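Local coordinates for protein transcriptional regulator, crp family (PDB 1O5L) that probably binds DNA and regulates transcription as a member of the CRP family, at residues Lys16-Cys21 / Leu99-Glu104; Val43-Glu48 / Val71-Ser76; Thr50-His55 / Thr62-Glu67. All blocks are in the same frame, centred on the assembly; numbering follows the deposited sequence.

Interaction 1: Lys16-Cys21 / Leu99-Glu104; sequences KKLLPC and LSIPKE
The 3-10 turn at 16-21 comes up beside the end of strand 96-102 without any hydrogen bond across, the CA atoms of L19 and L99 being 6.9 Å apart and those of C21 and I101 6.1 Å. L99 reaches over with both methyls onto backbone of the turn: CD2 lies 3.6 Å from L18 O, and CD1 is 3.8 Å from L19 O. Its CG stands opposite the backbone N (chi1 175°), which sends the fork across to the turn. This packing joins the N-terminal turn to the strand that leads into helix 103-112, in the antiparallel beta-roll of a cyclic nucleotide-binding domain. I101 crosses L18 at about a right angle, its CD1 4.0 Å from L18 CB; the same methyl also meets C21 CB. L18 in turn packs on F106 and L109 of that helix. The other branch of I101, CG2, sits 3.8 Å from C21 O, and P102, at the N-cap position of the helix, brings its ring CD to 3.9 Å from the same oxygen. Cutting L99 back to an alanine removes both methyls and is likely to open a gap beside the L18 and L19 carbonyls.

Interaction 2: Val43-Glu48 / Val71-Ser76; sequences VLILLE and VQIIAS
The peptide carbonyl of L44 points across to 71-76, where it takes the N-H of I74 (I74 N to L44 O 2.9 Å, the donor tilted 22° from the carbonyl plane), while the CA-H of I73 touches the same oxygen. The peptide oxygen of Q72 works in the same way toward 43-48, receiving the N-H of L46 (L46 N to Q72 O 2.9 Å) with the CA-H of I45 beside it. These bonds join strand 42-48 to the short, weakly bonded strand at about 72-73, at the outer edge of a four-stranded antiparallel sheet, one half of the beta-roll of the cyclic nucleotide-binding fold. I45 and I73 form a non-hydrogen-bonded pair, and their side chains share one face, with CG1 of I45 4.0 Å from CG1 of I73. Around this pair V43 CG1 meets I73 CG2 at 3.8 Å, and I45 CG2 meets V71 CG1 at 3.7 Å. I45 has chi1 -58°, which puts CG2 anti to the backbone N and aims it at V71, with CG1 on I73. I73 also packs on F120 of helix 114-139, joining this face to the long helix. I74 lays its CD1 against L44 CB, and L44 leans on I98 and S100 of strand 96-102. Beyond L46 the pairing slackens: Q72 N to L46 O is only a weak bond. On the other flank of 43-48, toward strand 96-102, L47 and E48 both face K97 in a classic beta bulge. Near L44 a water bridges the segments, accepting from L44 N at 2.9 Å and donating to I74 O at 2.6 Å.

Interaction 3: Thr50-His55 / Thr62-Glu67; sequences TLKTEH and TLEIDE
Strands 51-56 and 62-68 make a beta hairpin at the edge of the second sheet, with a classic beta bulge at I65 and D66, opposite T53. T53 O receives I65 N at 2.7 Å, and D66 N adds a weaker bond to the same oxygen, so that two successive residues face one. T53 N donates to D66 O at 3.0 Å. Having slipped by one residue, the strands pair through E54 with E64 and then H55 with L63, the latter exchanging two backbone bonds, H55 N to L63 O and L63 N to H55 O. At the bulge, T53 OG1 lies between its own backbone N and carbonyl carbon (chi1 56°), a rotation that turns it to D66, 3.5 Å from D66 CB. I65 points toward 50-55, its CG1 4.1 Å from H55 CB. On the face of K52 and E64 the lysine chain bends over the carboxylate: K52 CG and CE are each 3.4 Å from E64 OE1, whereas NZ stays at 4.0 Å, beyond a salt bridge but probably near enough for mutual attraction. T50 OG1 is hydrogen-bonded to E94 and K69, L51 packs on I98 of the other sheet, and the ring of H55 meets F136 of the second subunit. Bulged and twisted, the pair is an antiparallel hairpin of the beta-roll in the cyclic nucleotide-binding fold.

In the fold
Starting at the N terminus, the 3-10 turn of 16-21 opens the span that interaction 1 closes at 99-104. Within this span lies the smaller loop of interaction 2, between 43-48 and 71-76, and within that the short hairpin of interaction 3; the three are concentric and none cross. Interactions 1 and 2 share one sheet, strands 96-102 and 42-48 being neighbours in it, while interaction 3 belongs to the other sheet. L51 bridges the two, packing on I74 and L46. Interactions 1 and 3, about 24 Å apart between centres, lie on opposite sides of the chain's centre.

Interaction 1: Lys16-Cys21 / Leu99-Glu104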
loop_
_atom_site.group_PDB
_atom_site.type_symbol
_atom_site.label_atom_id
_atom_site.label_comp_id
_atom_site.label_asym_id
_atom_site.label_seq_id
_atom_site.Cartn_x
_atom_site.Cartn_y
_atom_site.Cartn_z
ATOM N N LYS A 16 19.553 -7.477 4.410
ATOM C CA LYS A 16 20.309 -8.619 4.936
ATOM C C LYS A 16 20.671 -8.483 6.423
ATOM O O LYS A 16 20.991 -9.484 7.092
ATOM C CB LYS A 16 21.566 -8.887 4.083
ATOM C CG LYS A 16 21.246 -9.469 2.706
ATOM C CD LYS A 16 22.506 -9.961 1.963
ATOM C CE LYS A 16 22.148 -10.684 0.651
ATOM N NZ LYS A 16 23.270 -11.529 0.152
ATOM N N LYS A 17 20.622 -7.255 6.940
ATOM C CA LYS A 17 20.775 -7.008 8.379
ATOM C C LYS A 17 19.671 -7.667 9.237
ATOM O O LYS A 17 19.868 -7.882 10.442
ATOM C CB LYS A 17 20.820 -5.510 8.663
ATOM C CG LYS A 17 22.074 -4.843 8.175
ATOM C CD LYS A 17 22.040 -3.333 8.432
ATOM C CE LYS A 17 23.321 -2.685 7.942
ATOM N NZ LYS A 17 23.347 -1.219 8.232
ATOM N N LEU A 18 18.538 -8.000 8.616
ATOM C CA LEU A 18 17.476 -8.718 9.320
ATOM C C LEU A 18 17.653 -10.233 9.368
ATOM O O LEU A 18 16.791 -10.908 9.914
ATOM C CB LEU A 18 16.100 -8.393 8.740
ATOM C CG LEU A 18 15.712 -6.905 8.614
ATOM C CD1 LEU A 18 14.310 -6.713 8.031
ATOM C CD2 LEU A 18 15.852 -6.179 9.912
ATOM N N LEU A 19 18.767 -10.770 8.853
ATOM C CA LEU A 19 18.992 -12.221 8.875
ATOM C C LEU A 19 18.761 -12.901 10.258
ATOM O O LEU A 19 18.200 -13.972 10.310
ATOM C CB LEU A 19 20.394 -12.568 8.343
ATOM C CG LEU A 19 20.534 -12.772 6.834
ATOM C CD1 LEU A 19 22.008 -12.744 6.372
ATOM C CD2 LEU A 19 19.880 -14.081 6.423
ATOM N N PRO A 20 19.185 -12.281 11.357
ATOM C CA PRO A 20 19.000 -12.860 12.688
ATOM C C PRO A 20 17.534 -13.041 13.147
ATOM O O PRO A 20 17.260 -13.810 14.072
ATOM C CB PRO A 20 19.688 -11.831 13.613
ATOM C CG PRO A 20 20.597 -11.038 12.730
ATOM C CD PRO A 20 19.876 -10.978 11.424
ATOM N N CYS A 21 16.637 -12.328 12.484
ATOM C CA CYS A 21 15.228 -12.201 12.837
ATOM C C CYS A 21 14.346 -13.323 12.275
ATOM O O CYS A 21 13.169 -13.398 12.575
ATOM C CB CYS A 21 14.720 -10.859 12.286
ATOM S SG CYS A 21 15.726 -9.463 12.850
ATOM N N LEU A 99 14.445 -15.330 3.275
ATOM C CA LEU A 99 14.355 -15.087 4.704
ATOM C C LEU A 99 12.873 -14.972 5.041
ATOM O O LEU A 99 12.128 -14.256 4.346
ATOM C CB LEU A 99 15.071 -13.788 5.084
ATOM C CG LEU A 99 15.011 -13.263 6.534
ATOM C CD1 LEU A 99 15.561 -14.250 7.592
ATOM C CD2 LEU A 99 15.772 -11.915 6.587
ATOM N N SER A 100 12.479 -15.653 6.118
ATOM C CA SER A 100 11.113 -15.735 6.553
ATOM C C SER A 100 11.032 -15.205 7.995
ATOM O O SER A 100 11.523 -15.855 8.922
ATOM C CB SER A 100 10.663 -17.215 6.504
ATOM O OG SER A 100 9.272 -17.365 6.790
ATOM N N ILE A 101 10.444 -14.030 8.167
ATOM C CA ILE A 101 10.274 -13.410 9.480
ATOM C C ILE A 101 8.801 -13.466 9.925
ATOM O O ILE A 101 7.947 -13.027 9.171
ATOM C CB ILE A 101 10.717 -11.913 9.431
ATOM C CG1 ILE A 101 12.158 -11.794 8.891
ATOM C CG2 ILE A 101 10.588 -11.278 10.796
ATOM C CD1 ILE A 101 12.631 -10.383 8.731
ATOM N N PRO A 102 8.525 -13.913 11.151
ATOM C CA PRO A 102 7.165 -13.881 11.698
ATOM C C PRO A 102 6.578 -12.467 11.688
ATOM O O PRO A 102 7.268 -11.482 12.012
ATOM C CB PRO A 102 7.316 -14.416 13.144
ATOM C CG PRO A 102 8.630 -15.129 13.189
ATOM C CD PRO A 102 9.490 -14.483 12.110
ATOM N N LYS A 103 5.312 -12.373 11.283
ATOM C CA LYS A 103 4.647 -11.090 11.129
ATOM C C LYS A 103 4.751 -10.188 12.375
ATOM O O LYS A 103 4.937 -8.983 12.250
ATOM C CB LYS A 103 3.179 -11.293 10.747
ATOM C CG LYS A 103 2.852 -10.823 9.352
ATOM C CD LYS A 103 1.314 -10.654 9.106
ATOM C CE LYS A 103 0.789 -11.670 8.127
ATOM N NZ LYS A 103 -0.681 -11.494 7.915
ATOM N N GLU A 104 4.567 -10.782 13.555
ATOM C CA GLU A 104 4.573 -10.039 14.821
ATOM C C GLU A 104 5.946 -9.471 15.122
ATOM O O GLU A 104 6.051 -8.334 15.605
ATOM C CB GLU A 104 4.115 -10.905 16.012
ATOM C CG GLU A 104 2.652 -11.333 15.969
ATOM C CD GLU A 104 1.656 -10.162 15.869
ATOM O OE1 GLU A 104 1.927 -9.083 16.436
ATOM O OE2 GLU A 104 0.591 -10.322 15.221
#

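Interaction 2: Val43-Glu48 / Val71-Ser76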
loop_
_atom_site.group_PDB
_atom_site.type_symbol
_atom_site.label_atom_id
_atom_site.label_comp_id
_atom_site.label_asym_id
_atom_site.label_seq_id
_atom_site.Cartn_x
_atom_site.Cartn_y
_atom_site.Cartn_z
ATOM N N VAL A 43 6.563 -12.687 6.679
ATOM C CA VAL A 43 7.125 -11.780 5.698
ATOM C C VAL A 43 8.330 -12.495 5.029
ATOM O O VAL A 43 9.281 -12.964 5.702
ATOM C CB VAL A 43 7.582 -10.467 6.379
ATOM C CG1 VAL A 43 8.232 -9.517 5.376
ATOM C CG2 VAL A 43 6.417 -9.797 7.109
ATOM N N LEU A 44 8.290 -12.571 3.706
ATOM C CA LEU A 44 9.319 -13.270 2.928
ATOM C C LEU A 44 10.223 -12.261 2.221
ATOM O O LEU A 44 9.732 -11.323 1.582
ATOM C CB LEU A 44 8.655 -14.196 1.907
ATOM C CG LEU A 44 7.631 -15.219 2.422
ATOM C CD1 LEU A 44 7.242 -16.128 1.306
ATOM C CD2 LEU A 44 8.140 -16.083 3.635
ATOM N N ILE A 45 11.542 -12.454 2.337
ATOM C CA ILE A 45 12.527 -11.598 1.670
ATOM C C ILE A 45 13.463 -12.457 0.825
ATOM O O ILE A 45 14.096 -13.379 1.347
ATOM C CB ILE A 45 13.345 -10.758 2.729
ATOM C CG1 ILE A 45 12.407 -9.894 3.583
ATOM C CG2 ILE A 45 14.397 -9.867 2.046
ATOM C CD1 ILE A 45 13.108 -9.220 4.758
ATOM N N LEU A 46 13.560 -12.147 -0.464
ATOM C CA LEU A 46 14.480 -12.834 -1.364
ATOM C C LEU A 46 15.912 -12.349 -1.147
ATOM O O LEU A 46 16.235 -11.174 -1.429
ATOM C CB LEU A 46 14.110 -12.614 -2.839
ATOM C CG LEU A 46 15.016 -13.283 -3.865
ATOM C CD1 LEU A 46 14.900 -14.807 -3.758
ATOM C CD2 LEU A 46 14.669 -12.826 -5.311
ATOM N N LEU A 47 16.750 -13.297 -0.723
ATOM C CA LEU A 47 18.140 -13.067 -0.354
ATOM C C LEU A 47 19.058 -13.241 -1.539
ATOM O O LEU A 47 19.973 -12.441 -1.737
ATOM C CB LEU A 47 18.578 -14.080 0.726
ATOM C CG LEU A 47 17.918 -13.938 2.105
ATOM C CD1 LEU A 47 18.281 -15.114 3.011
ATOM C CD2 LEU A 47 18.303 -12.593 2.743
ATOM N N GLU A 48 18.844 -14.330 -2.279
ATOM C CA GLU A 48 19.630 -14.647 -3.450
ATOM C C GLU A 48 18.862 -15.547 -4.412
ATOM O O GLU A 48 17.987 -16.307 -3.990
ATOM C CB GLU A 48 20.974 -15.269 -3.090
ATOM C CG GLU A 48 21.017 -16.166 -1.879
ATOM C CD GLU A 48 22.434 -16.705 -1.630
ATOM O OE1 GLU A 48 22.875 -17.602 -2.408
ATOM O OE2 GLU A 48 23.110 -16.194 -0.684
ATOM N N VAL A 71 17.607 -7.701 -3.382
ATOM C CA VAL A 71 17.006 -8.194 -2.152
ATOM C C VAL A 71 15.723 -7.430 -1.944
ATOM O O VAL A 71 15.754 -6.226 -1.803
ATOM C CB VAL A 71 17.924 -7.917 -0.936
ATOM C CG1 VAL A 71 17.363 -8.495 0.303
ATOM C CG2 VAL A 71 19.330 -8.461 -1.176
ATOM N N GLN A 72 14.604 -8.144 -1.855
ATOM C CA GLN A 72 13.264 -7.545 -1.835
ATOM C C GLN A 72 12.288 -8.330 -0.986
ATOM O O GLN A 72 12.342 -9.553 -0.983
ATOM C CB GLN A 72 12.655 -7.604 -3.250
ATOM C CG GLN A 72 13.023 -6.513 -4.157
ATOM C CD GLN A 72 12.217 -6.633 -5.460
ATOM O OE1 GLN A 72 10.963 -6.546 -5.440
ATOM N NE2 GLN A 72 12.928 -6.868 -6.597
ATOM N N ILE A 73 11.343 -7.617 -0.360
ATOM C CA ILE A 73 10.154 -8.237 0.255
ATOM C C ILE A 73 9.181 -8.697 -0.837
ATOM O O ILE A 73 8.921 -7.971 -1.770
ATOM C CB ILE A 73 9.416 -7.265 1.209
ATOM C CG1 ILE A 73 10.347 -6.756 2.312
ATOM C CG2 ILE A 73 8.184 -7.978 1.859
ATOM C CD1 ILE A 73 9.898 -5.465 2.965
ATOM N N ILE A 74 8.657 -9.905 -0.696
ATOM C CA ILE A 74 7.658 -10.464 -1.584
ATOM C C ILE A 74 6.181 -10.113 -1.194
ATOM O O ILE A 74 5.738 -10.401 -0.079
ATOM C CB ILE A 74 7.833 -11.985 -1.612
ATOM C CG1 ILE A 74 9.223 -12.310 -2.166
ATOM C CG2 ILE A 74 6.695 -12.657 -2.430
ATOM C CD1 ILE A 74 9.643 -13.720 -1.946
ATOM N N ALA A 75 5.435 -9.551 -2.145
ATOM C CA ALA A 75 4.004 -9.275 -1.998
ATOM C C ALA A 75 3.766 -8.376 -0.803
ATOM O O ALA A 75 2.858 -8.605 -0.013
ATOM C CB ALA A 75 3.191 -10.588 -1.873
ATOM N N SER A 76 4.580 -7.332 -0.723
ATOM C CA SER A 76 4.634 -6.439 0.428
ATOM C C SER A 76 3.294 -5.745 0.729
ATOM O O SER A 76 2.863 -5.640 1.887
ATOM C CB SER A 76 5.791 -5.425 0.236
ATOM O OG SER A 76 5.468 -4.390 -0.690
HETATM O O HOH W 1 5.941 -11.864 2.113
#

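Interaction 3: Thr50-His55 / Thr62-Glu67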
loop_
_atom_site.group_PDB
_atom_site.type_symbol
_atom_site.label_atom_id
_atom_site.label_comp_id
_atom_site.label_asym_id
_atom_site.label_seq_id
_atom_site.Cartn_x
_atom_site.Cartn_y
_atom_site.Cartn_z
ATOM N N THR A 50 16.473 -15.934 -8.026
ATOM C CA THR A 50 15.477 -15.273 -8.867
ATOM C C THR A 50 14.144 -16.020 -8.737
ATOM O O THR A 50 14.093 -17.251 -8.858
ATOM C CB THR A 50 15.909 -15.269 -10.380
ATOM O OG1 THR A 50 17.207 -14.695 -10.559
ATOM C CG2 THR A 50 15.028 -14.346 -11.200
ATOM N N LEU A 51 13.065 -15.263 -8.528
ATOM C CA LEU A 51 11.728 -15.817 -8.471
ATOM C C LEU A 51 10.913 -15.369 -9.679
ATOM O O LEU A 51 11.219 -14.338 -10.284
ATOM C CB LEU A 51 11.041 -15.382 -7.189
ATOM C CG LEU A 51 11.848 -15.631 -5.916
ATOM C CD1 LEU A 51 11.077 -15.147 -4.736
ATOM C CD2 LEU A 51 12.185 -17.120 -5.775
ATOM N N LYS A 52 9.892 -16.162 -10.022
ATOM C CA LYS A 52 8.874 -15.815 -11.033
ATOM C C LYS A 52 7.485 -15.760 -10.413
ATOM O O LYS A 52 7.113 -16.629 -9.613
ATOM C CB LYS A 52 8.883 -16.838 -12.163
ATOM C CG LYS A 52 10.050 -16.630 -13.111
ATOM C CD LYS A 52 10.755 -17.906 -13.472
ATOM C CE LYS A 52 9.929 -18.779 -14.417
ATOM N NZ LYS A 52 10.816 -19.312 -15.524
ATOM N N THR A 53 6.732 -14.718 -10.752
ATOM C CA THR A 53 5.359 -14.604 -10.313
ATOM C C THR A 53 4.461 -14.925 -11.501
ATOM O O THR A 53 4.666 -14.388 -12.597
ATOM C CB THR A 53 5.041 -13.208 -9.710
ATOM O OG1 THR A 53 5.346 -12.146 -10.628
ATOM C CG2 THR A 53 5.895 -12.913 -8.486
ATOM N N GLU A 54 3.487 -15.810 -11.286
ATOM C CA GLU A 54 2.610 -16.238 -12.346
ATOM C C GLU A 54 1.166 -16.369 -11.859
ATOM O O GLU A 54 0.896 -17.011 -10.841
ATOM C CB GLU A 54 3.131 -17.538 -12.989
ATOM C CG GLU A 54 3.082 -18.750 -12.081
ATOM C CD GLU A 54 3.826 -19.980 -12.608
ATOM O OE1 GLU A 54 4.655 -19.853 -13.549
ATOM O OE2 GLU A 54 3.568 -21.093 -12.048
ATOM N N HIS A 55 0.253 -15.723 -12.577
ATOM C CA HIS A 55 -1.174 -15.788 -12.281
ATOM C C HIS A 55 -1.825 -17.020 -12.910
ATOM O O HIS A 55 -1.610 -17.319 -14.078
ATOM C CB HIS A 55 -1.885 -14.542 -12.785
ATOM C CG HIS A 55 -3.334 -14.487 -12.402
ATOM N ND1 HIS A 55 -4.309 -15.207 -13.067
ATOM C CD2 HIS A 55 -3.968 -13.816 -11.410
ATOM C CE1 HIS A 55 -5.482 -14.974 -12.505
ATOM N NE2 HIS A 55 -5.303 -14.133 -11.501
ATOM N N THR A 62 -1.505 -20.817 -16.849
ATOM C CA THR A 62 -0.635 -19.930 -16.108
ATOM C C THR A 62 -0.047 -18.833 -17.004
ATOM O O THR A 62 0.309 -19.077 -18.151
ATOM C CB THR A 62 0.471 -20.779 -15.472
ATOM O OG1 THR A 62 -0.132 -21.741 -14.599
ATOM C CG2 THR A 62 1.331 -19.969 -14.530
ATOM N N LEU A 63 0.029 -17.621 -16.462
ATOM C CA LEU A 63 0.682 -16.500 -17.130
ATOM C C LEU A 63 1.702 -15.855 -16.196
ATOM O O LEU A 63 1.371 -15.410 -15.089
ATOM C CB LEU A 63 -0.355 -15.471 -17.605
ATOM C CG LEU A 63 0.133 -14.232 -18.386
ATOM C CD1 LEU A 63 0.849 -14.621 -19.670
ATOM C CD2 LEU A 63 -1.018 -13.293 -18.706
ATOM N N GLU A 64 2.954 -15.807 -16.641
ATOM C CA GLU A 64 3.992 -15.116 -15.871
ATOM C C GLU A 64 3.782 -13.606 -15.926
ATOM O O GLU A 64 3.484 -13.049 -16.965
ATOM C CB GLU A 64 5.409 -15.459 -16.343
ATOM C CG GLU A 64 6.459 -14.772 -15.470
ATOM C CD GLU A 64 7.875 -15.133 -15.803
ATOM O OE1 GLU A 64 8.153 -16.338 -15.974
ATOM O OE2 GLU A 64 8.703 -14.196 -15.896
ATOM N N ILE A 65 3.984 -12.975 -14.780
ATOM C CA ILE A 65 3.671 -11.575 -14.520
ATOM C C ILE A 65 4.956 -10.774 -14.374
ATOM O O ILE A 65 5.083 -9.695 -14.923
ATOM C CB ILE A 65 2.807 -11.489 -13.191
ATOM C CG1 ILE A 65 1.421 -12.125 -13.396
ATOM C CG2 ILE A 65 2.635 -10.061 -12.676
ATOM C CD1 ILE A 65 0.698 -11.713 -14.677
ATOM N N ASP A 66 5.883 -11.287 -13.573
ATOM C CA ASP A 66 7.132 -10.607 -13.311
ATOM C C ASP A 66 8.214 -11.567 -12.852
ATOM O O ASP A 66 7.979 -12.756 -12.636
ATOM C CB ASP A 66 6.925 -9.526 -12.234
ATOM C CG ASP A 66 7.711 -8.235 -12.515
ATOM O OD1 ASP A 66 8.679 -8.234 -13.334
ATOM O OD2 ASP A 66 7.400 -7.155 -11.959
ATOM N N GLU A 67 9.411 -11.003 -12.724
ATOM C CA GLU A 67 10.515 -11.610 -12.015
ATOM C C GLU A 67 10.769 -10.861 -10.721
ATOM O O GLU A 67 10.468 -9.679 -10.632
ATOM C CB GLU A 67 11.785 -11.549 -12.863
ATOM C CG GLU A 67 11.856 -12.632 -13.905
ATOM C CD GLU A 67 13.214 -12.736 -14.584
ATOM O OE1 GLU A 67 14.149 -11.959 -14.227
ATOM O OE2 GLU A 67 13.338 -13.613 -15.475
#